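Long-range contact in CRISPR-associated protein,CRISPR-associated endonuclease Cas9 (Corynebacterium diphtheriae, PDB 6JOO), which serves as an RNA-guided DNA endonuclease of CRISPR adaptive immunity, cutting invading DNA that matches its guide RNA: residues A[534-539]-A[580-585]. Residues are numbered along the deposited sequence; the frame is centred on the assembly and turned at random.
Sequences RVYRGS and TSDYVA
Tyr536, the last residue of strand 532-536, reaches across to the start of helix 582-591 and lays its ring between Thr580 and Ala585. Its CB points at the helix, and chi1 of -63° sets CG anti to the carbonyl carbon. Beyond CG the two sides of the ring part company. CD1 comes within 3.9 Å of Ala585 CB, and CE1 lies 3.3 Å from that same methyl, an apolar contact that meets the ring obliquely. On the other side CD2 passes Thr580 OG1, which CE2 approaches to 3.5 Å, also obliquely; this hydroxyl is weakly hydrogen-bonded to Ile577 O. CZ lies 4.1 Å from both Ala585 CB and Thr580 OG1, and the terminal OH ends beside the start of the helix, in contact with Thr580 O at 3.8 Å and Asp582 CA at 3.9 Å. Beside this packing runs a looser polar link. Arg534 bends at chi2 (-59°), and its NE donates to Asp582 OD2 at 3.4 Å, a weak bond within a salt bridge. The carboxylate oxygen sits at the guanidinium edge, near its plane, although the two flat groups are turned 78° apart. Ser581 is the N-cap: its OG accepts from Val584 N at 3.0 Å, tying down the first turn against which Tyr536 rests. Ile497 of strand 495-499 touches both Tyr536 and Thr580, and Arg534 pairs through its backbone with Val496 and Ile498 of that strand. Both segments lie in the RuvC III region of the engineered chain. The contact joins the edge strand of the mixed sheet, whose first five strands run 3-2-1-4-5, to a nearby helix N-terminus, an alpha/beta arrangement characteristic of the RNase H fold of RuvC nuclease domains.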
ATOM      1  N   ARG A 534      25.522 -18.778   4.711  1.00109.51           N
ATOM      2  CA  ARG A 534      24.933 -19.532   5.807  1.00119.38           C
ATOM      3  C   ARG A 534      23.927 -18.671   6.555  1.00109.45           C
ATOM      4  O   ARG A 534      24.094 -17.455   6.674  1.00 92.71           O
ATOM      5  CB  ARG A 534      26.005 -20.040   6.783  1.00133.63           C
ATOM      6  CG  ARG A 534      26.813 -21.220   6.272  1.00145.57           C
ATOM      7  CD  ARG A 534      25.910 -22.399   5.946  1.00159.43           C
ATOM      8  NE  ARG A 534      26.651 -23.656   5.892  1.00169.45           N
ATOM      9  CZ  ARG A 534      27.226 -24.141   4.797  1.00170.99           C
ATOM     10  NH1 ARG A 534      27.150 -23.476   3.653  1.00175.00           N
ATOM     11  NH2 ARG A 534      27.880 -25.294   4.846  1.00173.71           N
ATOM     12  N   VAL A 535      22.877 -19.318   7.056  1.00119.50           N
ATOM     13  CA  VAL A 535      21.892 -18.686   7.925  1.00111.15           C
ATOM     14  C   VAL A 535      21.959 -19.368   9.281  1.00123.72           C
ATOM     15  O   VAL A 535      22.355 -20.533   9.389  1.00135.46           O
ATOM     16  CB  VAL A 535      20.459 -18.766   7.352  1.00110.86           C
ATOM     17  CG1 VAL A 535      19.540 -17.772   8.051  1.00110.82           C
ATOM     18  CG2 VAL A 535      20.470 -18.517   5.873  1.00112.91           C
ATOM     19  N   TYR A 536      21.568 -18.637  10.321  1.00126.90           N
ATOM     20  CA  TYR A 536      21.565 -19.160  11.678  1.00137.73           C
ATOM     21  C   TYR A 536      20.363 -18.611  12.433  1.00135.03           C
ATOM     22  O   TYR A 536      19.897 -17.501  12.165  1.00123.02           O
ATOM     23  CB  TYR A 536      22.871 -18.821  12.407  1.00136.33           C
ATOM     24  CG  TYR A 536      24.083 -19.450  11.759  1.00149.25           C
ATOM     25  CD1 TYR A 536      24.391 -20.786  11.971  1.00155.03           C
ATOM     26  CD2 TYR A 536      24.909 -18.716  10.919  1.00150.98           C
ATOM     27  CE1 TYR A 536      25.488 -21.371  11.369  1.00164.13           C
ATOM     28  CE2 TYR A 536      26.012 -19.295  10.316  1.00154.14           C
ATOM     29  CZ  TYR A 536      26.299 -20.621  10.547  1.00156.36           C
ATOM     30  OH  TYR A 536      27.396 -21.201   9.950  1.00146.83           O
ATOM     31  N   ARG A 537      19.863 -19.409  13.372  1.00179.86           N
ATOM     32  CA  ARG A 537      18.715 -19.006  14.172  1.00177.70           C
ATOM     33  C   ARG A 537      19.086 -17.857  15.102  1.00184.48           C
ATOM     34  O   ARG A 537      20.234 -17.723  15.534  1.00186.66           O
ATOM     35  CB  ARG A 537      18.188 -20.188  14.985  1.00179.32           C
ATOM     36  N   GLY A 538      18.090 -17.024  15.411  1.00251.84           N
ATOM     37  CA  GLY A 538      18.350 -15.844  16.219  1.00246.95           C
ATOM     38  C   GLY A 538      18.822 -16.176  17.623  1.00252.56           C
ATOM     39  O   GLY A 538      19.698 -15.500  18.167  1.00254.97           O
ATOM     40  N   SER A 539      18.243 -17.215  18.229  1.00162.00           N
ATOM     41  CA  SER A 539      18.662 -17.616  19.568  1.00162.52           C
ATOM     42  C   SER A 539      20.109 -18.095  19.566  1.00167.25           C
ATOM     43  O   SER A 539      20.908 -17.692  20.418  1.00163.17           O
ATOM     44  CB  SER A 539      17.732 -18.702  20.107  1.00165.46           C
ATOM     45  OG  SER A 539      17.801 -19.874  19.314  1.00169.19           O
ATOM     46  N   THR A 580      31.402 -16.622  12.269  1.00110.75           N
ATOM     47  CA  THR A 580      30.793 -17.747  12.977  1.00112.32           C
ATOM     48  C   THR A 580      31.039 -19.007  12.152  1.00138.52           C
ATOM     49  O   THR A 580      30.366 -19.241  11.144  1.00141.69           O
ATOM     50  CB  THR A 580      29.300 -17.518  13.213  1.00100.94           C
ATOM     51  OG1 THR A 580      28.607 -17.531  11.959  1.00 99.60           O
ATOM     52  CG2 THR A 580      29.063 -16.181  13.902  1.00 99.04           C
ATOM     53  N   SER A 581      32.013 -19.811  12.578  1.00148.38           N
ATOM     54  CA  SER A 581      32.274 -21.076  11.909  1.00151.45           C
ATOM     55  C   SER A 581      31.153 -22.065  12.210  1.00156.92           C
ATOM     56  O   SER A 581      30.511 -22.008  13.263  1.00156.28           O
ATOM     57  CB  SER A 581      33.625 -21.653  12.344  1.00157.84           C
ATOM     58  OG  SER A 581      33.510 -22.417  13.531  1.00166.97           O
ATOM     59  N   ASP A 582      30.910 -22.973  11.261  1.00154.64           N
ATOM     60  CA  ASP A 582      29.797 -23.909  11.402  1.00165.98           C
ATOM     61  C   ASP A 582      30.020 -24.874  12.560  1.00183.22           C
ATOM     62  O   ASP A 582      29.053 -25.334  13.178  1.00188.43           O
ATOM     63  CB  ASP A 582      29.584 -24.675  10.092  1.00166.00           C
ATOM     64  CG  ASP A 582      28.145 -25.157   9.916  1.00164.51           C
ATOM     65  OD1 ASP A 582      27.523 -25.576  10.913  1.00168.35           O
ATOM     66  OD2 ASP A 582      27.630 -25.109   8.777  1.00160.40           O
ATOM     67  N   TYR A 583      31.279 -25.199  12.867  1.00193.83           N
ATOM     68  CA  TYR A 583      31.550 -26.028  14.036  1.00209.04           C
ATOM     69  C   TYR A 583      31.352 -25.231  15.317  1.00202.13           C
ATOM     70  O   TYR A 583      30.918 -25.779  16.337  1.00218.08           O
ATOM     71  CB  TYR A 583      32.960 -26.620  13.954  1.00220.37           C
ATOM     72  CG  TYR A 583      33.113 -27.625  12.834  1.00228.58           C
ATOM     73  CD1 TYR A 583      32.760 -28.956  13.013  1.00242.83           C
ATOM     74  CD2 TYR A 583      33.590 -27.239  11.589  1.00224.41           C
ATOM     75  CE1 TYR A 583      32.884 -29.875  11.990  1.00252.20           C
ATOM     76  CE2 TYR A 583      33.719 -28.149  10.559  1.00233.54           C
ATOM     77  CZ  TYR A 583      33.364 -29.466  10.766  1.00245.11           C
ATOM     78  OH  TYR A 583      33.489 -30.379   9.744  1.00245.67           O
ATOM     79  N   VAL A 584      31.640 -23.929  15.274  1.00173.57           N
ATOM     80  CA  VAL A 584      31.257 -23.040  16.366  1.00158.79           C
ATOM     81  C   VAL A 584      29.740 -22.903  16.423  1.00151.87           C
ATOM     82  O   VAL A 584      29.162 -22.721  17.503  1.00156.78           O
ATOM     83  CB  VAL A 584      31.961 -21.674  16.203  1.00139.84           C
ATOM     84  CG1 VAL A 584      31.160 -20.544  16.838  1.00131.18           C
ATOM     85  CG2 VAL A 584      33.362 -21.732  16.801  1.00140.69           C
ATOM     86  N   ALA A 585      29.068 -23.034  15.276  1.00192.54           N
ATOM     87  CA  ALA A 585      27.618 -22.866  15.239  1.00197.36           C
ATOM     88  C   ALA A 585      26.906 -23.915  16.082  1.00203.48           C
ATOM     89  O   ALA A 585      25.858 -23.636  16.674  1.00214.06           O
ATOM     90  CB  ALA A 585      27.125 -22.924  13.799  1.00194.15           C
TER